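Local atomic coordinates of ditrans,polycis-undecaprenyl-diphosphate synthase ((2E,6E)-farnesyl-diphosphate specific) (Acinetobacter baumannii, PDB entry 6ACS), a protein that probably catalyses the sequential condensation of isopentenyl diphosphate with farnesyl diphosphate to make undecaprenyl diphosphate, the lipid carrier precursor for bacterial cell-wall synthesis. Residues B[98-110]-B[132-144]. Numbering follows the deposited sequence.
Sequences ALRFIGDRSRLPS and TIAVSYGGMWDIA
I102 lays its CD1 methyl over one face of the Y137 ring, 4.1 Å from the ring centroid, a CH-pi contact displaced toward the rim. Its chi1 of 57° sets CG1 between backbone N and carbonyl carbon, where it also meets A134 CB at 3.7 Å; a branched side chain can thus send CG2 to T132 CG2 as well. On the other face of the sheet, the F101 and I133 side chains run side by side, F101 CD2 3.8 Å from I133 CB. Parallel pairing holds strands 97-102 and 129-134 in register: I133 N donates to R100 O, I102 N to I133 O, and V135 N to I102 O at 2.8 Å. Past the strand ends, D104 N bonds S136 O at 3.0 Å. G103 suits this loop: at its positive phi a CB would jam against the preceding carbonyl oxygen and V135 O. W141 CH2 approaches G103 C obliquely, at 3.3 Å. D104 N lies over a face of the W141 ring, while D104 OD1 accepts from S106 N in an Asx turn. Strand 97-102, outermost in this chain's sheet, forms a beta-alpha-beta unit with helix 110-123, which touches L99 and F101, and strand 129-134; helix 71-95 covers F101 and V135, and strand 56-61 continues the sheet beyond strand 129-134.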
loop_
_atom_site.group_PDB
_atom_site.type_symbol
_atom_site.label_atom_id
_atom_site.label_comp_id
_atom_site.label_asym_id
_atom_site.label_seq_id
_atom_site.Cartn_x
_atom_site.Cartn_y
_atom_site.Cartn_z
ATOM N N ALA B 98 12.895 22.159 2.582
ATOM C CA ALA B 98 11.537 22.693 2.590
ATOM C C ALA B 98 10.675 21.843 3.511
ATOM O O ALA B 98 10.679 20.613 3.407
ATOM C CB ALA B 98 10.951 22.700 1.177
ATOM N N LEU B 99 9.920 22.498 4.388
ATOM C CA LEU B 99 9.019 21.805 5.297
ATOM C C LEU B 99 7.614 21.743 4.711
ATOM O O LEU B 99 7.110 22.732 4.164
ATOM C CB LEU B 99 8.988 22.521 6.647
ATOM C CG LEU B 99 8.383 21.807 7.851
ATOM C CD1 LEU B 99 8.966 20.411 8.002
ATOM C CD2 LEU B 99 8.640 22.636 9.094
ATOM N N ARG B 100 6.977 20.578 4.844
ATOM C CA ARG B 100 5.619 20.370 4.365
ATOM C C ARG B 100 4.849 19.564 5.402
ATOM O O ARG B 100 5.437 18.815 6.184
ATOM C CB ARG B 100 5.644 19.642 3.011
ATOM C CG ARG B 100 4.307 19.583 2.313
ATOM C CD ARG B 100 4.374 18.827 0.985
ATOM N NE ARG B 100 5.257 19.452 0.006
ATOM C CZ ARG B 100 5.225 19.192 -1.298
ATOM N NH1 ARG B 100 4.342 18.324 -1.781
ATOM N NH2 ARG B 100 6.072 19.798 -2.120
ATOM N N PHE B 101 3.526 19.736 5.424
ATOM C CA PHE B 101 2.678 18.968 6.322
ATOM C C PHE B 101 1.575 18.315 5.508
ATOM O O PHE B 101 1.044 18.926 4.574
ATOM C CB PHE B 101 2.091 19.861 7.417
ATOM C CG PHE B 101 3.139 20.570 8.211
ATOM C CD1 PHE B 101 3.596 21.816 7.808
ATOM C CD2 PHE B 101 3.720 19.957 9.315
ATOM C CE1 PHE B 101 4.592 22.471 8.521
ATOM C CE2 PHE B 101 4.727 20.608 10.042
ATOM C CZ PHE B 101 5.157 21.861 9.638
ATOM N N ILE B 102 1.273 17.054 5.823
ATOM C CA ILE B 102 0.137 16.388 5.189
ATOM C C ILE B 102 -0.799 15.885 6.274
ATOM O O ILE B 102 -0.388 15.632 7.413
ATOM C CB ILE B 102 0.543 15.224 4.265
ATOM C CG1 ILE B 102 1.363 14.207 5.059
ATOM C CG2 ILE B 102 1.303 15.760 3.034
ATOM C CD1 ILE B 102 1.814 12.999 4.221
ATOM N N GLY B 103 -2.071 15.757 5.915
ATOM C CA GLY B 103 -3.093 15.329 6.842
ATOM C C GLY B 103 -4.250 16.300 6.888
ATOM O O GLY B 103 -4.264 17.339 6.228
ATOM N N ASP B 104 -5.241 15.931 7.686
ATOM C CA ASP B 104 -6.462 16.704 7.849
ATOM C C ASP B 104 -6.167 17.904 8.729
ATOM O O ASP B 104 -5.685 17.747 9.856
ATOM C CB ASP B 104 -7.525 15.801 8.465
ATOM C CG ASP B 104 -8.905 16.434 8.531
ATOM O OD1 ASP B 104 -9.099 17.632 8.214
ATOM O OD2 ASP B 104 -9.820 15.680 8.916
ATOM N N ARG B 105 -6.437 19.098 8.222
ATOM C CA ARG B 105 -6.206 20.286 9.028
ATOM C C ARG B 105 -7.490 20.840 9.607
ATOM O O ARG B 105 -7.430 21.745 10.446
ATOM C CB ARG B 105 -5.498 21.374 8.202
ATOM C CG ARG B 105 -4.150 20.922 7.643
ATOM C CD ARG B 105 -3.356 22.063 7.006
ATOM N NE ARG B 105 -2.149 21.554 6.345
ATOM C CZ ARG B 105 -1.239 22.319 5.743
ATOM N NH1 ARG B 105 -1.390 23.641 5.714
ATOM N NH2 ARG B 105 -0.175 21.768 5.178
ATOM N N SER B 106 -8.638 20.278 9.227
ATOM C CA SER B 106 -9.911 20.906 9.565
ATOM C C SER B 106 -10.208 20.874 11.058
ATOM O O SER B 106 -10.989 21.705 11.535
ATOM C CB SER B 106 -11.047 20.249 8.776
ATOM O OG SER B 106 -11.253 18.904 9.175
ATOM N N ARG B 107 -9.613 19.953 11.812
ATOM C CA ARG B 107 -9.856 19.876 13.246
ATOM C C ARG B 107 -8.633 20.233 14.084
ATOM O O ARG B 107 -8.631 19.991 15.294
ATOM C CB ARG B 107 -10.405 18.497 13.620
ATOM C CG ARG B 107 -11.768 18.216 12.977
ATOM C CD ARG B 107 -12.406 16.931 13.480
ATOM N NE ARG B 107 -11.501 15.788 13.407
ATOM C CZ ARG B 107 -11.346 15.025 12.329
ATOM N NH1 ARG B 107 -12.041 15.276 11.227
ATOM N NH2 ARG B 107 -10.496 14.005 12.354
ATOM N N LEU B 108 -7.596 20.826 13.476
ATOM C CA LEU B 108 -6.426 21.217 14.245
ATOM C C LEU B 108 -6.631 22.590 14.881
ATOM O O LEU B 108 -7.377 23.420 14.350
ATOM C CB LEU B 108 -5.195 21.264 13.354
ATOM C CG LEU B 108 -4.747 19.958 12.721
ATOM C CD1 LEU B 108 -3.483 20.214 11.915
ATOM C CD2 LEU B 108 -4.498 18.932 13.816
ATOM N N PRO B 109 -5.965 22.867 16.004
ATOM C CA PRO B 109 -6.039 24.219 16.571
ATOM C C PRO B 109 -5.569 25.241 15.547
ATOM O O PRO B 109 -4.619 25.004 14.795
ATOM C CB PRO B 109 -5.090 24.158 17.778
ATOM C CG PRO B 109 -4.909 22.701 18.078
ATOM C CD PRO B 109 -5.062 21.983 16.767
ATOM N N SER B 110 -6.244 26.391 15.530
ATOM C CA SER B 110 -5.938 27.410 14.532
ATOM C C SER B 110 -4.494 27.889 14.635
ATOM O O SER B 110 -3.880 28.220 13.614
ATOM C CB SER B 110 -6.917 28.579 14.654
ATOM O OG SER B 110 -6.937 29.092 15.972
ATOM N N THR B 132 8.514 16.161 5.021
ATOM C CA THR B 132 7.074 16.212 5.240
ATOM C C THR B 132 6.734 15.550 6.565
ATOM O O THR B 132 7.158 14.415 6.828
ATOM C CB THR B 132 6.320 15.528 4.100
ATOM O OG1 THR B 132 6.602 16.221 2.874
ATOM C CG2 THR B 132 4.803 15.566 4.371
ATOM N N ILE B 133 5.974 16.265 7.396
ATOM C CA ILE B 133 5.470 15.759 8.668
ATOM C C ILE B 133 3.986 15.469 8.494
ATOM O O ILE B 133 3.199 16.357 8.124
ATOM C CB ILE B 133 5.700 16.761 9.815
ATOM C CG1 ILE B 133 7.142 17.288 9.817
ATOM C CG2 ILE B 133 5.271 16.150 11.142
ATOM C CD1 ILE B 133 8.204 16.244 9.964
ATOM N N ALA B 134 3.606 14.218 8.739
ATOM C CA ALA B 134 2.217 13.792 8.626
ATOM C C ALA B 134 1.546 14.020 9.972
ATOM O O ALA B 134 1.967 13.451 10.983
ATOM C CB ALA B 134 2.138 12.326 8.191
ATOM N N VAL B 135 0.526 14.878 9.992
ATOM C CA VAL B 135 -0.178 15.257 11.211
ATOM C C VAL B 135 -1.662 15.021 10.978
ATOM O O VAL B 135 -2.219 15.520 9.994
ATOM C CB VAL B 135 0.072 16.735 11.575
ATOM C CG1 VAL B 135 -0.676 17.115 12.857
ATOM C CG2 VAL B 135 1.579 17.032 11.678
ATOM N N SER B 136 -2.302 14.274 11.883
ATOM C CA SER B 136 -3.705 13.887 11.705
ATOM C C SER B 136 -3.913 13.298 10.318
ATOM O O SER B 136 -4.870 13.635 9.607
ATOM C CB SER B 136 -4.659 15.064 11.937
ATOM O OG SER B 136 -4.629 15.470 13.293
ATOM N N TYR B 137 -2.986 12.424 9.931
ATOM C CA TYR B 137 -2.925 11.846 8.601
ATOM C C TYR B 137 -3.293 10.366 8.645
ATOM O O TYR B 137 -2.933 9.657 9.588
ATOM C CB TYR B 137 -1.509 12.003 8.012
ATOM C CG TYR B 137 -1.407 11.335 6.672
ATOM C CD1 TYR B 137 -1.737 12.026 5.520
ATOM C CD2 TYR B 137 -1.010 10.003 6.563
ATOM C CE1 TYR B 137 -1.694 11.412 4.278
ATOM C CE2 TYR B 137 -0.964 9.371 5.330
ATOM C CZ TYR B 137 -1.316 10.076 4.193
ATOM O OH TYR B 137 -1.269 9.452 2.976
ATOM N N GLY B 138 -3.967 9.897 7.603
ATOM C CA GLY B 138 -4.064 8.470 7.328
ATOM C C GLY B 138 -4.127 8.263 5.830
ATOM O O GLY B 138 -4.625 9.119 5.098
ATOM N N GLY B 139 -3.622 7.117 5.364
ATOM C CA GLY B 139 -3.618 6.876 3.926
ATOM C C GLY B 139 -5.016 6.755 3.348
ATOM O O GLY B 139 -5.294 7.206 2.230
ATOM N N MET B 140 -5.913 6.117 4.089
ATOM C CA MET B 140 -7.294 6.055 3.645
ATOM C C MET B 140 -7.924 7.436 3.620
ATOM O O MET B 140 -8.657 7.759 2.678
ATOM C CB MET B 140 -8.097 5.119 4.543
ATOM C CG MET B 140 -7.726 3.652 4.321
ATOM S SD MET B 140 -8.740 2.527 5.341
ATOM C CE MET B 140 -8.010 2.728 6.952
ATOM N N TRP B 141 -7.686 8.240 4.666
ATOM C CA TRP B 141 -8.201 9.605 4.675
ATOM C C TRP B 141 -7.723 10.356 3.442
ATOM O O TRP B 141 -8.502 11.057 2.800
ATOM C CB TRP B 141 -7.760 10.355 5.943
ATOM C CG TRP B 141 -7.998 11.840 5.782
ATOM C CD1 TRP B 141 -9.153 12.516 6.042
ATOM C CD2 TRP B 141 -7.081 12.801 5.245
ATOM N NE1 TRP B 141 -9.005 13.852 5.715
ATOM C CE2 TRP B 141 -7.741 14.048 5.225
ATOM C CE3 TRP B 141 -5.755 12.733 4.796
ATOM C CZ2 TRP B 141 -7.134 15.205 4.749
ATOM C CZ3 TRP B 141 -5.149 13.894 4.319
ATOM C CH2 TRP B 141 -5.839 15.111 4.312
ATOM N N ASP B 142 -6.437 10.214 3.117
ATOM C CA ASP B 142 -5.809 10.902 1.984
ATOM C C ASP B 142 -6.512 10.532 0.682
ATOM O O ASP B 142 -6.889 11.403 -0.119
ATOM C CB ASP B 142 -4.317 10.494 1.979
ATOM C CG ASP B 142 -3.429 11.269 0.992
ATOM O OD1 ASP B 142 -3.888 12.182 0.275
ATOM O OD2 ASP B 142 -2.202 10.951 0.970
ATOM N N ILE B 143 -6.729 9.228 0.486
ATOM C CA ILE B 143 -7.382 8.726 -0.713
ATOM C C ILE B 143 -8.831 9.202 -0.791
ATOM O O ILE B 143 -9.297 9.648 -1.849
ATOM C CB ILE B 143 -7.263 7.194 -0.732
ATOM C CG1 ILE B 143 -5.826 6.802 -1.116
ATOM C CG2 ILE B 143 -8.297 6.554 -1.667
ATOM C CD1 ILE B 143 -5.445 5.380 -0.713
ATOM N N ALA B 144 -9.573 9.119 0.322
ATOM C CA ALA B 144 -10.971 9.550 0.280
ATOM C C ALA B 144 -11.079 11.065 0.121
ATOM O O ALA B 144 -12.026 11.557 -0.493
ATOM C CB ALA B 144 -11.731 9.057 1.529
HETATM O O HOH W 1 -2.513 18.112 9.168
HETATM O O HOH W 2 -11.260 15.729 5.786
#